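Local atomic coordinates of ABC transporter (PDB entry 4G68), a protein that probably serves as the solute-binding component of an ABC transporter, capturing xylan-derived sugars outside the cell for uptake by a thermophilic bacterium. Residues 73-78 with 83-88; 98-103 with 148-153; 250-255 with 264-269. One frame throughout, in Å; residues are numbered along the deposited sequence.

Contact 1. Residues 73-78 with 83-88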
# COMPACT_ATOMS: atom_id res chain seq x y z
N VAL C 73 -18.16 -18.15 -1.28
CA VAL C 73 -18.75 -17.19 -2.21
C VAL C 73 -18.10 -15.85 -1.87
O VAL C 73 -17.96 -15.53 -0.69
CB VAL C 73 -20.30 -17.13 -2.09
CG1 VAL C 73 -20.87 -15.95 -2.88
CG2 VAL C 73 -20.94 -18.47 -2.49
N GLU C 74 -17.67 -15.11 -2.88
CA GLU C 74 -16.99 -13.84 -2.63
C GLU C 74 -17.85 -12.65 -3.02
O GLU C 74 -18.75 -12.77 -3.84
CB GLU C 74 -15.63 -13.80 -3.36
CG GLU C 74 -15.73 -13.87 -4.88
CD GLU C 74 -14.45 -13.47 -5.62
OE1 GLU C 74 -13.61 -12.73 -5.05
OE2 GLU C 74 -14.32 -13.89 -6.79
N SER C 75 -17.58 -11.51 -2.41
CA SER C 75 -18.10 -10.26 -2.93
C SER C 75 -16.92 -9.26 -3.03
O SER C 75 -16.19 -9.03 -2.07
CB SER C 75 -19.29 -9.77 -2.09
OG SER C 75 -19.51 -8.34 -2.21
N VAL C 76 -16.72 -8.72 -4.24
CA VAL C 76 -15.57 -7.84 -4.50
C VAL C 76 -15.98 -6.37 -4.59
O VAL C 76 -16.97 -6.02 -5.24
CB VAL C 76 -14.78 -8.34 -5.73
CG1 VAL C 76 -15.71 -8.67 -6.88
CG2 VAL C 76 -13.71 -7.36 -6.13
N THR C 77 -15.21 -5.50 -3.92
CA THR C 77 -15.54 -4.08 -3.83
C THR C 77 -14.27 -3.31 -4.04
O THR C 77 -13.23 -3.68 -3.50
CB THR C 77 -16.09 -3.73 -2.43
OG1 THR C 77 -17.18 -4.61 -2.10
CG2 THR C 77 -16.56 -2.26 -2.38
N GLU C 78 -14.38 -2.21 -4.80
CA GLU C 78 -13.25 -1.31 -5.03
C GLU C 78 -12.64 -0.86 -3.68
O GLU C 78 -13.36 -0.52 -2.73
CB GLU C 78 -13.63 -0.10 -5.92
CG GLU C 78 -12.48 0.90 -6.19
CD GLU C 78 -12.22 1.86 -5.05
OE1 GLU C 78 -13.19 2.23 -4.34
OE2 GLU C 78 -11.03 2.22 -4.79
N LYS C 83 -13.19 -0.07 2.19
CA LYS C 83 -12.95 0.51 3.51
C LYS C 83 -14.27 0.83 4.23
O LYS C 83 -14.50 0.41 5.39
CB LYS C 83 -12.13 1.78 3.34
CG LYS C 83 -10.71 1.44 2.86
CD LYS C 83 -9.84 2.68 2.85
CE LYS C 83 -8.47 2.28 2.32
NZ LYS C 83 -8.06 3.29 1.33
N THR C 84 -15.11 1.59 3.52
CA THR C 84 -16.43 1.97 4.03
C THR C 84 -17.26 0.75 4.39
O THR C 84 -17.81 0.69 5.50
CB THR C 84 -17.15 2.86 3.01
OG1 THR C 84 -16.33 4.02 2.80
CG2 THR C 84 -18.55 3.30 3.50
N LYS C 85 -17.33 -0.19 3.45
CA LYS C 85 -18.15 -1.39 3.56
C LYS C 85 -17.76 -2.33 4.70
O LYS C 85 -18.65 -2.82 5.46
CB LYS C 85 -18.07 -2.19 2.25
CG LYS C 85 -19.02 -3.37 2.22
CD LYS C 85 -18.97 -4.13 0.90
CE LYS C 85 -19.73 -5.44 1.02
NZ LYS C 85 -19.81 -6.19 -0.27
N ILE C 86 -16.47 -2.63 4.80
CA ILE C 86 -15.96 -3.52 5.87
C ILE C 86 -16.08 -2.88 7.29
O ILE C 86 -16.41 -3.57 8.24
CB ILE C 86 -14.54 -4.11 5.59
CG1 ILE C 86 -14.26 -5.30 6.50
CG2 ILE C 86 -13.42 -3.07 5.77
CD1 ILE C 86 -15.24 -6.45 6.28
N LYS C 87 -15.81 -1.59 7.40
CA LYS C 87 -16.01 -0.89 8.68
C LYS C 87 -17.45 -0.92 9.16
O LYS C 87 -17.71 -1.25 10.34
CB LYS C 87 -15.46 0.53 8.60
CG LYS C 87 -13.93 0.56 8.61
CD LYS C 87 -13.38 1.97 8.70
CE LYS C 87 -13.71 2.79 7.48
NZ LYS C 87 -13.10 4.15 7.55
N ALA C 88 -18.38 -0.60 8.26
CA ALA C 88 -19.82 -0.61 8.58
C ALA C 88 -20.33 -2.01 8.93
O ALA C 88 -21.10 -2.18 9.89
CB ALA C 88 -20.65 -0.01 7.43

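Contact 2. Residues 98-103 with 148-153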
# COMPACT_ATOMS: atom_id res chain seq x y z
N ILE C 98 -14.83 -14.44 6.19
CA ILE C 98 -13.45 -14.05 5.91
C ILE C 98 -13.40 -12.71 5.19
O ILE C 98 -14.16 -12.49 4.25
CB ILE C 98 -12.71 -15.06 5.00
CG1 ILE C 98 -12.83 -16.48 5.54
CG2 ILE C 98 -11.23 -14.70 4.94
CD1 ILE C 98 -12.64 -17.55 4.50
N PHE C 99 -12.53 -11.83 5.65
CA PHE C 99 -12.39 -10.52 5.03
C PHE C 99 -10.94 -10.08 4.91
O PHE C 99 -10.17 -10.21 5.88
CB PHE C 99 -13.25 -9.45 5.75
CG PHE C 99 -12.83 -9.13 7.17
CD1 PHE C 99 -11.95 -8.06 7.46
CD2 PHE C 99 -13.37 -9.85 8.23
CE1 PHE C 99 -11.59 -7.77 8.77
CE2 PHE C 99 -13.02 -9.56 9.53
CZ PHE C 99 -12.15 -8.50 9.81
N GLN C 100 -10.60 -9.51 3.75
CA GLN C 100 -9.31 -8.87 3.54
C GLN C 100 -9.19 -7.65 4.43
O GLN C 100 -10.19 -6.98 4.67
CB GLN C 100 -9.19 -8.45 2.07
CG GLN C 100 -7.87 -7.74 1.69
CD GLN C 100 -7.73 -7.52 0.16
OE1 GLN C 100 -8.64 -7.81 -0.59
NE2 GLN C 100 -6.58 -6.97 -0.28
N THR C 101 -8.00 -7.38 4.96
CA THR C 101 -7.83 -6.15 5.77
C THR C 101 -6.38 -5.63 5.66
O THR C 101 -5.55 -6.23 4.93
CB THR C 101 -8.24 -6.38 7.23
OG1 THR C 101 -8.53 -5.14 7.88
CG2 THR C 101 -7.12 -7.13 7.97
N TRP C 102 -6.14 -4.49 6.32
CA TRP C 102 -4.82 -3.93 6.54
C TRP C 102 -4.51 -4.12 7.98
O TRP C 102 -5.24 -3.68 8.86
CB TRP C 102 -4.74 -2.46 6.17
CG TRP C 102 -4.96 -2.26 4.68
CD1 TRP C 102 -4.01 -2.29 3.68
CD2 TRP C 102 -6.23 -2.04 4.01
NE1 TRP C 102 -4.59 -2.12 2.46
CE2 TRP C 102 -5.93 -1.94 2.59
CE3 TRP C 102 -7.55 -1.91 4.44
CZ2 TRP C 102 -6.93 -1.71 1.63
CZ3 TRP C 102 -8.55 -1.65 3.49
CH2 TRP C 102 -8.25 -1.57 2.11
N ALA C 103 -3.44 -4.83 8.22
CA ALA C 103 -3.05 -5.19 9.58
C ALA C 103 -2.45 -3.98 10.27
O ALA C 103 -2.03 -3.02 9.59
CB ALA C 103 -2.04 -6.31 9.55
N ILE C 148 -4.32 -13.86 9.25
CA ILE C 148 -3.35 -14.63 8.47
C ILE C 148 -2.78 -13.62 7.45
O ILE C 148 -3.49 -13.18 6.56
CB ILE C 148 -4.06 -15.82 7.72
CG1 ILE C 148 -4.73 -16.83 8.70
CG2 ILE C 148 -3.10 -16.53 6.77
CD1 ILE C 148 -3.87 -17.31 9.87
N PRO C 149 -1.48 -13.26 7.57
CA PRO C 149 -0.91 -12.28 6.64
C PRO C 149 -0.86 -12.90 5.25
O PRO C 149 -0.77 -14.15 5.13
CB PRO C 149 0.51 -12.02 7.21
CG PRO C 149 0.47 -12.59 8.59
CD PRO C 149 -0.48 -13.74 8.52
N PHE C 150 -0.92 -12.07 4.20
CA PHE C 150 -0.71 -12.62 2.84
C PHE C 150 0.19 -11.78 1.92
O PHE C 150 0.79 -12.31 1.00
CB PHE C 150 -2.02 -12.96 2.15
CG PHE C 150 -2.77 -11.75 1.62
CD1 PHE C 150 -2.53 -11.28 0.32
CD2 PHE C 150 -3.73 -11.11 2.41
CE1 PHE C 150 -3.20 -10.15 -0.16
CE2 PHE C 150 -4.44 -10.01 1.91
CZ PHE C 150 -4.16 -9.53 0.63
N ASP C 151 0.29 -10.48 2.19
CA ASP C 151 1.21 -9.64 1.41
C ASP C 151 1.86 -8.46 2.14
O ASP C 151 1.51 -8.12 3.26
CB ASP C 151 0.64 -9.31 -0.00
CG ASP C 151 -0.40 -8.15 -0.03
OD1 ASP C 151 -0.54 -7.38 0.93
OD2 ASP C 151 -1.05 -7.98 -1.10
N GLN C 152 2.89 -7.90 1.52
CA GLN C 152 3.64 -6.84 2.11
C GLN C 152 3.69 -5.73 1.11
O GLN C 152 3.69 -5.97 -0.08
CB GLN C 152 5.05 -7.23 2.56
CG GLN C 152 5.72 -8.41 1.90
CD GLN C 152 7.14 -8.66 2.45
OE1 GLN C 152 7.99 -7.75 2.51
NE2 GLN C 152 7.38 -9.91 2.88
N GLN C 153 3.69 -4.50 1.63
CA GLN C 153 3.82 -3.33 0.74
C GLN C 153 5.22 -2.73 0.84
O GLN C 153 5.98 -2.97 1.83
CB GLN C 153 2.76 -2.24 1.16
CG GLN C 153 1.26 -2.72 1.04
CD GLN C 153 0.20 -1.65 1.42
OE1 GLN C 153 0.53 -0.56 1.85
NE2 GLN C 153 -1.07 -1.97 1.30

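Contact 3. Residues 250-255 with 264-269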
# COMPACT_ATOMS: atom_id res chain seq x y z
N ALA C 250 4.94 19.14 -10.93
CA ALA C 250 4.89 17.67 -10.99
C ALA C 250 3.56 17.07 -11.49
O ALA C 250 3.56 16.01 -12.09
CB ALA C 250 5.27 17.08 -9.65
N PHE C 251 2.42 17.74 -11.25
CA PHE C 251 1.10 17.10 -11.46
C PHE C 251 0.26 17.78 -12.53
O PHE C 251 0.30 19.00 -12.66
CB PHE C 251 0.33 16.92 -10.12
CG PHE C 251 1.22 16.39 -8.99
CD1 PHE C 251 1.66 15.04 -8.97
CD2 PHE C 251 1.68 17.25 -7.95
CE1 PHE C 251 2.53 14.59 -7.98
CE2 PHE C 251 2.53 16.80 -6.96
CZ PHE C 251 2.96 15.48 -6.96
N ASP C 252 -0.51 17.01 -13.28
CA ASP C 252 -1.47 17.57 -14.22
C ASP C 252 -2.44 18.50 -13.48
O ASP C 252 -2.73 18.29 -12.31
CB ASP C 252 -2.27 16.48 -14.90
CG ASP C 252 -1.53 15.84 -16.09
OD1 ASP C 252 -0.88 16.55 -16.91
OD2 ASP C 252 -1.63 14.59 -16.21
N SER C 253 -2.95 19.52 -14.16
CA SER C 253 -3.90 20.47 -13.56
C SER C 253 -5.06 19.80 -12.72
O SER C 253 -5.30 20.17 -11.57
CB SER C 253 -4.45 21.42 -14.65
OG SER C 253 -3.39 22.01 -15.43
N GLY C 254 -5.76 18.83 -13.29
CA GLY C 254 -6.88 18.19 -12.57
C GLY C 254 -6.61 16.96 -11.69
O GLY C 254 -7.53 16.14 -11.41
N PHE C 255 -5.36 16.82 -11.24
CA PHE C 255 -4.95 15.60 -10.49
C PHE C 255 -5.81 15.35 -9.26
O PHE C 255 -6.06 14.20 -8.93
CB PHE C 255 -3.43 15.63 -10.17
CG PHE C 255 -3.03 16.57 -9.05
CD1 PHE C 255 -2.66 16.07 -7.83
CD2 PHE C 255 -3.01 17.96 -9.22
CE1 PHE C 255 -2.28 16.89 -6.80
CE2 PHE C 255 -2.60 18.79 -8.18
CZ PHE C 255 -2.27 18.27 -6.98
N THR C 264 -2.99 5.32 -12.58
CA THR C 264 -2.32 4.15 -13.16
C THR C 264 -2.66 3.98 -14.69
O THR C 264 -1.83 3.57 -15.51
CB THR C 264 -2.61 2.85 -12.33
OG1 THR C 264 -4.03 2.61 -12.30
CG2 THR C 264 -2.14 3.02 -10.89
N ALA C 265 -3.88 4.31 -15.08
CA ALA C 265 -4.22 4.27 -16.51
C ALA C 265 -3.43 5.36 -17.31
O ALA C 265 -2.88 5.07 -18.38
CB ALA C 265 -5.73 4.41 -16.71
N GLU C 266 -3.33 6.57 -16.74
CA GLU C 266 -2.43 7.61 -17.26
C GLU C 266 -1.03 7.06 -17.52
O GLU C 266 -0.54 7.08 -18.67
CB GLU C 266 -2.29 8.71 -16.23
CG GLU C 266 -2.88 10.02 -16.72
CD GLU C 266 -2.61 11.18 -15.78
OE1 GLU C 266 -1.84 11.11 -14.81
OE2 GLU C 266 -3.21 12.22 -16.00
N PHE C 267 -0.41 6.57 -16.45
CA PHE C 267 0.95 6.08 -16.51
C PHE C 267 1.13 4.90 -17.42
O PHE C 267 2.17 4.83 -18.08
CB PHE C 267 1.45 5.66 -15.15
CG PHE C 267 2.95 5.48 -15.08
CD1 PHE C 267 3.81 6.52 -15.38
CD2 PHE C 267 3.49 4.27 -14.69
CE1 PHE C 267 5.19 6.36 -15.28
CE2 PHE C 267 4.86 4.10 -14.55
CZ PHE C 267 5.72 5.14 -14.88
N ASN C 268 0.15 3.99 -17.43
CA ASN C 268 0.26 2.79 -18.26
C ASN C 268 0.01 3.05 -19.74
O ASN C 268 0.37 2.21 -20.58
CB ASN C 268 -0.40 1.49 -17.67
CG ASN C 268 -1.89 1.33 -17.98
OD1 ASN C 268 -2.48 2.04 -18.79
ND2 ASN C 268 -2.51 0.35 -17.32
N GLN C 269 -0.58 4.22 -20.04
CA GLN C 269 -0.73 4.66 -21.44
C GLN C 269 0.47 5.49 -21.90
O GLN C 269 0.48 6.01 -23.01
CB GLN C 269 -2.04 5.44 -21.61
CG GLN C 269 -3.29 4.56 -21.47
CD GLN C 269 -3.28 3.36 -22.41
OE1 GLN C 269 -3.07 2.20 -21.98
NE2 GLN C 269 -3.50 3.62 -23.68

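Contact 1. Residues 73-78 with 83-88
Lys85 lies with its aliphatic shaft across Thr77 and its ammonium beside Ser75, and it gives more surface to the contact than either partner. CG stands anti to the backbone N (chi1 -173°) and every later torsion is extended, an arrangement that sends the chain straight out from helix 79-91 toward strand 71-76 and the residues just after it. Along the way Thr77 OG1 comes within 3.5 Å of Lys85 CD, meeting the methylenes obliquely, and lies 3.6 Å from Lys85 NZ. Thr77 OG1 is anti to its own carbonyl carbon (chi1 -52°), which turns the hydroxyl to the lysine. At the end of the chain Ser75 OG approaches Lys85 NZ to 2.9 Å. The two segments belong to a beta-alpha-beta unit: strand 71-76 leads into helix 79-91, which returns the chain to strand 98-102, parallel to the first on the far side of strand 40-45. Glu78 occupies the N-cap position between strand and helix, its carboxylate oxygens accepting hydrogen bonds from the backbone N atoms of Asp80 and Ala81. Trp44 of strand 40-45 makes a cation-pi contact with Lys85. Across this contact the ammonium has hydroxyl oxygens near it, and the indole of Trp44 adds to its surroundings; these polar and aromatic neighbours would probably ease its charge.

Contact 2. Residues 98-103 with 148-153
Gln100 and Phe150 meet amide to ring edge. The extended Gln100 chain, its CG anti to the backbone N (chi1 179°), carries NE2 to 3.6 Å from Phe150 CZ. NE2 lies at the ring's rim, near its plane, while amide and ring planes stand 72° apart. A little further back, Gln100 CG passes 4.1 Å from Phe150 CE2, adding an ordinary van der Waals touch. The other end of this amide is engaged elsewhere: OE1 accepts a hydrogen bond from the backbone N of Leu46, which should fix the way the group is turned and leave NE2 facing the phenylalanine. The strands bearing these residues are not neighbours in the sheet; strand 317-325 runs between them, antiparallel to both. The resulting strand order, 71-76, 40-45, 98-102, 317-325, 144-160, is that of a class II periplasmic-binding-protein domain. Phe150 and Asp151 form a classic beta bulge opposite Gly321 of the intervening strand, and Phe150 also packs on Leu346 and Asp350 of helix 332-353. A second amide-to-edge approach joins Gln153 and Trp102. Here Gln153 NE2 sits in the indole plane, 3.7 Å from Trp102 NE1 and 3.8 Å from Trp102 CD1, with the two flat groups 75° apart. Both nitrogens are donors, so this is packing and not a hydrogen bond. Beyond it, Lys83 contributes a cation-pi contact to the same indole.

Contact 3. Residues 250-255 with 264-269
Glu266 points its carboxylate into that of Asp252, the two side chains coming from opposite directions until Glu266 OE2 and Asp252 OD2 are 2.9 Å apart. The contact joins helix 260-268 to a type I beta turn running from Asp252 to Phe255, in the loop between that helix and helix 233-248. Both oxygens are acceptors and they are not hydrogen-bonded to each other, making this a close pair of like charges, whose proximity would probably raise the pKa of one of them. The carboxylate planes stand 75° apart. The first torsion of Glu266, -114°, departs from a staggered position, which probably costs a little torsional energy, and the rest of the chain is extended. Shortening Glu266 to an alanine takes away the acidic neighbour of Asp252 OD2 and is likely to open a gap beside Ala194, on which the glutamate side chain rests. Asp252 has a firmer partner in Thr191, whose OG1 is hydrogen-bonded to OD1. A backbone hydrogen bond from Phe255 N to Asp252 O (3.2 Å) closes the turn, and Phe251 CB sits 3.5 Å above one face of the Phe255 ring, offset toward the rim.

Overall arrangement
Contacts 1 and 2 share one sheet and the run from strand 71-76 through helix 79-91 to strand 98-102, and they touch directly where Ile86 packs on Phe99 and Lys83 on Trp102. Contact 1 is at the surface and joins strand to helix; contact 2 is buried and spans two strands with a third between. Contact 3, also a surface contact, ties a turn to a helix on the opposite side of the chain's centre from contact 2, their centres about 28 Å apart. The chemistry differs accordingly: a lysine among hydroxyls in 73-78 with 83-88, amides at aromatic edges in the interior, and two carboxylates crowded together in 250-255 with 264-269.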